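Local coordinates for protein putative HAD-hydrolase YfnB (Bacillus subtilis, PDB 3ED5) that is a putative hydrolase of the HAD-like superfamily, probably acting as a 5'-nucleotidase, at residues 186-194 with 209-217. Residues are numbered along the deposited sequence; the frame is centred on the assembly and turned at random.
Sequences LTADIKGGQ and PNVPEIIPT
Ile-214 reaches from the loop 209-217 onto the first turn of helix 186-194 and lies across Leu-186, Ile-190 and Lys-191. Its CG2 sits 3.7 Å from CG2 of Ile-190. With CG1 anti to the carbonyl carbon (chi1 -64°) and the chain extended beyond it, its CD1 runs on to 3.5 Å from the carbonyl O of Leu-186. That oxygen already accepts the N-H of Lys-191 in a wide pi-type turn, so the isoleucine methyls pack around a bonded carbonyl. CB and CE of Lys-191 both rest against CD1 from one side, while the bent chain brings NZ back to bond Thr-187 O.

Leu-186 is the main contribution from the helix. Its two methyls lie over one face of the Asn-210 amide: CD1 is 3.2 Å from OD1, and CD2 is 3.8 Å from ND2. CD1 also meets CG of Pro-212 at 3.9 Å. The same amide ties the loop to itself around the type I turn 210-213. Asn-210 OD1 accepts the N-H of Ile-214, and ND2 donates to Ile-214 O in a nearly straight bond (2.8 Å, 172°). With an alanine at Asn-210 both bonds go, so Ile-214 would probably be less firmly placed and a gap would open under the leucine methyls.

Farther along, Pro-216 CB touches Ile-190 CG2 at 3.7 Å. The contact is largely apolar and near the surface, with no clear hydrogen bond between the segments. It joins helix 186-195, which follows strand 179-183 in the Rossmann-like HAD core, to the loop between strands 199-203 and 218-220. Trp-202 and Thr-200 of strand 199-203 touch Leu-186 and Ile-190, and helix 42-60 brings Arg-57 against Lys-191.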
ATOM      1  N   LEU A 186       2.669  -7.525   5.692  1.00 34.10           N
ATOM      2  CA  LEU A 186       2.811  -8.984   5.794  1.00 34.63           C
ATOM      3  C   LEU A 186       1.606  -9.709   5.211  1.00 34.94           C
ATOM      4  O   LEU A 186       1.753 -10.761   4.577  1.00 36.00           O
ATOM      5  CB  LEU A 186       2.946  -9.403   7.261  1.00 34.89           C
ATOM      6  CG  LEU A 186       4.264  -9.029   7.921  1.00 34.92           C
ATOM      7  CD1 LEU A 186       4.152  -9.464   9.403  1.00 36.00           C
ATOM      8  CD2 LEU A 186       5.377  -9.787   7.248  1.00 33.93           C
ATOM      9  N   THR A 187       0.428  -9.117   5.430  1.00 36.16           N
ATOM     10  CA  THR A 187      -0.816  -9.766   5.068  1.00 38.00           C
ATOM     11  C   THR A 187      -1.224  -9.594   3.612  1.00 37.38           C
ATOM     12  O   THR A 187      -1.810 -10.526   3.054  1.00 39.94           O
ATOM     13  CB  THR A 187      -1.988  -9.362   5.990  1.00 38.47           C
ATOM     14  OG1 THR A 187      -2.188  -7.944   5.935  1.00 40.17           O
ATOM     15  CG2 THR A 187      -1.710  -9.764   7.455  1.00 40.33           C
ATOM     16  N   ALA A 188      -0.946  -8.443   3.004  1.00 35.32           N
ATOM     17  CA  ALA A 188      -1.346  -8.204   1.624  1.00 34.98           C
ATOM     18  C   ALA A 188      -0.209  -8.562   0.702  1.00 34.43           C
ATOM     19  O   ALA A 188      -0.429  -9.241  -0.326  1.00 36.42           O
ATOM     20  CB  ALA A 188      -1.725  -6.754   1.387  1.00 34.15           C
ATOM     21  N   ASP A 189       1.000  -8.088   1.039  1.00 33.03           N
ATOM     22  CA  ASP A 189       2.136  -8.197   0.075  1.00 32.46           C
ATOM     23  C   ASP A 189       2.928  -9.470   0.249  1.00 32.74           C
ATOM     24  O   ASP A 189       3.187 -10.196  -0.727  1.00 31.70           O
ATOM     25  CB  ASP A 189       3.075  -6.988   0.199  1.00 33.24           C
ATOM     26  CG  ASP A 189       2.373  -5.678  -0.070  1.00 35.41           C
ATOM     27  OD1 ASP A 189       1.673  -5.584  -1.101  1.00 34.51           O
ATOM     28  OD2 ASP A 189       2.514  -4.766   0.786  1.00 34.11           O
ATOM     29  N   ILE A 190       3.315  -9.779   1.481  1.00 31.15           N
ATOM     30  CA  ILE A 190       4.185 -10.925   1.684  1.00 32.56           C
ATOM     31  C   ILE A 190       3.400 -12.229   1.584  1.00 33.03           C
ATOM     32  O   ILE A 190       3.753 -13.101   0.803  1.00 32.81           O
ATOM     33  CB  ILE A 190       4.995 -10.820   2.988  1.00 32.60           C
ATOM     34  CG1 ILE A 190       5.708  -9.448   3.088  1.00 33.22           C
ATOM     35  CG2 ILE A 190       5.959 -11.984   3.097  1.00 32.38           C
ATOM     36  CD1 ILE A 190       6.634  -9.075   1.861  1.00 30.71           C
ATOM     37  N   LYS A 191       2.298 -12.344   2.319  1.00 33.10           N
ATOM     38  CA  LYS A 191       1.418 -13.503   2.183  1.00 34.84           C
ATOM     39  C   LYS A 191       0.919 -13.604   0.739  1.00 34.99           C
ATOM     40  O   LYS A 191       0.924 -14.677   0.167  1.00 35.15           O
ATOM     41  CB  LYS A 191       0.240 -13.425   3.142  1.00 35.67           C
ATOM     42  CG  LYS A 191      -0.685 -14.663   3.094  1.00 40.06           C
ATOM     43  CD  LYS A 191      -2.134 -14.196   3.438  1.00 47.62           C
ATOM     44  CE  LYS A 191      -2.339 -13.911   4.909  1.00 51.39           C
ATOM     45  NZ  LYS A 191      -3.093 -12.607   5.117  1.00 50.62           N
ATOM     46  N   GLY A 192       0.517 -12.472   0.162  1.00 35.72           N
ATOM     47  CA  GLY A 192       0.079 -12.428  -1.236  1.00 35.60           C
ATOM     48  C   GLY A 192       1.111 -13.033  -2.190  1.00 35.72           C
ATOM     49  O   GLY A 192       0.802 -13.966  -2.977  1.00 34.23           O
ATOM     50  N   GLY A 193       2.342 -12.540  -2.102  1.00 35.29           N
ATOM     51  CA  GLY A 193       3.379 -12.995  -3.046  1.00 36.37           C
ATOM     52  C   GLY A 193       3.693 -14.456  -2.837  1.00 37.45           C
ATOM     53  O   GLY A 193       3.845 -15.195  -3.806  1.00 37.75           O
ATOM     54  N   GLN A 194       3.768 -14.876  -1.572  1.00 38.55           N
ATOM     55  CA  GLN A 194       4.148 -16.239  -1.198  1.00 41.12           C
ATOM     56  C   GLN A 194       3.132 -17.206  -1.786  1.00 41.22           C
ATOM     57  O   GLN A 194       3.511 -18.151  -2.506  1.00 42.39           O
ATOM     58  CB  GLN A 194       4.140 -16.338   0.329  1.00 41.46           C
ATOM     59  CG  GLN A 194       4.912 -17.461   0.957  1.00 46.57           C
ATOM     60  CD  GLN A 194       4.728 -17.365   2.470  1.00 51.02           C
ATOM     61  OE1 GLN A 194       5.305 -16.497   3.120  1.00 54.00           O
ATOM     62  NE2 GLN A 194       3.862 -18.202   3.013  1.00 53.98           N
ATOM     63  N   PRO A 209       7.229  -6.440  14.726  1.00 41.76           N
ATOM     64  CA  PRO A 209       7.246  -7.881  14.870  1.00 42.59           C
ATOM     65  C   PRO A 209       6.498  -8.568  13.741  1.00 43.55           C
ATOM     66  O   PRO A 209       5.660  -7.964  13.049  1.00 44.60           O
ATOM     67  CB  PRO A 209       6.517  -8.112  16.206  1.00 42.74           C
ATOM     68  CG  PRO A 209       5.615  -6.946  16.316  1.00 43.37           C
ATOM     69  CD  PRO A 209       6.394  -5.792  15.757  1.00 42.33           C
ATOM     70  N   ASN A 210       6.814  -9.827  13.547  1.00 44.41           N
ATOM     71  CA  ASN A 210       6.070 -10.624  12.620  1.00 46.48           C
ATOM     72  C   ASN A 210       5.039 -11.501  13.347  1.00 47.32           C
ATOM     73  O   ASN A 210       5.251 -12.698  13.492  1.00 47.19           O
ATOM     74  CB  ASN A 210       7.041 -11.473  11.798  1.00 45.84           C
ATOM     75  CG  ASN A 210       6.388 -12.042  10.553  1.00 46.53           C
ATOM     76  OD1 ASN A 210       5.168 -12.265  10.523  1.00 48.24           O
ATOM     77  ND2 ASN A 210       7.183 -12.269   9.518  1.00 40.90           N
ATOM     78  N   VAL A 211       3.934 -10.896  13.801  1.00 49.35           N
ATOM     79  CA  VAL A 211       2.922 -11.601  14.619  1.00 50.92           C
ATOM     80  C   VAL A 211       2.332 -12.830  13.889  1.00 51.26           C
ATOM     81  O   VAL A 211       2.286 -13.927  14.471  1.00 51.91           O
ATOM     82  CB  VAL A 211       1.792 -10.649  15.157  1.00 51.19           C
ATOM     83  CG1 VAL A 211       0.959 -11.349  16.233  1.00 51.44           C
ATOM     84  CG2 VAL A 211       2.388  -9.326  15.698  1.00 52.18           C
ATOM     85  N   PRO A 212       1.933 -12.674  12.602  1.00 51.36           N
ATOM     86  CA  PRO A 212       1.406 -13.857  11.890  1.00 50.80           C
ATOM     87  C   PRO A 212       2.449 -14.907  11.476  1.00 50.17           C
ATOM     88  O   PRO A 212       2.070 -16.017  11.040  1.00 50.54           O
ATOM     89  CB  PRO A 212       0.726 -13.257  10.656  1.00 50.44           C
ATOM     90  CG  PRO A 212       1.366 -11.944  10.462  1.00 51.16           C
ATOM     91  CD  PRO A 212       1.747 -11.435  11.817  1.00 51.16           C
ATOM     92  N   GLU A 213       3.733 -14.569  11.628  1.00 48.84           N
ATOM     93  CA  GLU A 213       4.846 -15.407  11.170  1.00 48.01           C
ATOM     94  C   GLU A 213       4.748 -15.727   9.680  1.00 46.63           C
ATOM     95  O   GLU A 213       4.876 -16.884   9.270  1.00 47.16           O
ATOM     96  CB  GLU A 213       4.964 -16.694  11.984  1.00 48.71           C
ATOM     97  CG  GLU A 213       5.185 -16.464  13.470  1.00 51.81           C
ATOM     98  CD  GLU A 213       5.317 -17.768  14.245  1.00 55.28           C
ATOM     99  OE1 GLU A 213       5.727 -18.800  13.656  1.00 57.82           O
ATOM    100  OE2 GLU A 213       5.015 -17.758  15.458  1.00 58.00           O
ATOM    101  N   ILE A 214       4.508 -14.687   8.883  1.00 44.89           N
ATOM    102  CA  ILE A 214       4.505 -14.786   7.418  1.00 42.22           C
ATOM    103  C   ILE A 214       5.939 -14.461   6.991  1.00 41.49           C
ATOM    104  O   ILE A 214       6.373 -13.289   7.086  1.00 41.04           O
ATOM    105  CB  ILE A 214       3.490 -13.793   6.824  1.00 42.39           C
ATOM    106  CG1 ILE A 214       2.076 -14.176   7.275  1.00 41.30           C
ATOM    107  CG2 ILE A 214       3.602 -13.731   5.288  1.00 41.14           C
ATOM    108  CD1 ILE A 214       1.022 -13.125   6.983  1.00 40.15           C
ATOM    109  N   ILE A 215       6.673 -15.473   6.527  1.00 39.12           N
ATOM    110  CA  ILE A 215       8.123 -15.315   6.315  1.00 38.39           C
ATOM    111  C   ILE A 215       8.510 -14.843   4.892  1.00 37.16           C
ATOM    112  O   ILE A 215       8.364 -15.590   3.920  1.00 36.99           O
ATOM    113  CB  ILE A 215       8.934 -16.603   6.676  1.00 38.43           C
ATOM    114  CG1 ILE A 215       8.553 -17.157   8.068  1.00 40.41           C
ATOM    115  CG2 ILE A 215      10.485 -16.357   6.554  1.00 38.09           C
ATOM    116  CD1 ILE A 215       8.681 -16.168   9.235  1.00 41.70           C
ATOM    117  N   PRO A 216       9.069 -13.629   4.785  1.00 35.34           N
ATOM    118  CA  PRO A 216       9.452 -13.086   3.470  1.00 34.59           C
ATOM    119  C   PRO A 216      10.784 -13.680   2.967  1.00 34.03           C
ATOM    120  O   PRO A 216      11.562 -14.196   3.773  1.00 34.03           O
ATOM    121  CB  PRO A 216       9.627 -11.598   3.769  1.00 34.80           C
ATOM    122  CG  PRO A 216      10.122 -11.578   5.184  1.00 33.98           C
ATOM    123  CD  PRO A 216       9.393 -12.702   5.883  1.00 34.85           C
ATOM    124  N   THR A 217      11.071 -13.571   1.667  1.00 32.68           N
ATOM    125  CA  THR A 217      12.380 -13.997   1.158  1.00 32.77           C
ATOM    126  C   THR A 217      13.450 -13.064   1.687  1.00 31.45           C
ATOM    127  O   THR A 217      14.539 -13.533   2.066  1.00 31.03           O
ATOM    128  CB  THR A 217      12.435 -13.995  -0.403  1.00 32.10           C
ATOM    129  OG1 THR A 217      11.242 -14.627  -0.892  1.00 31.45           O
ATOM    130  CG2 THR A 217      13.696 -14.732  -0.940  1.00 33.16           C
TER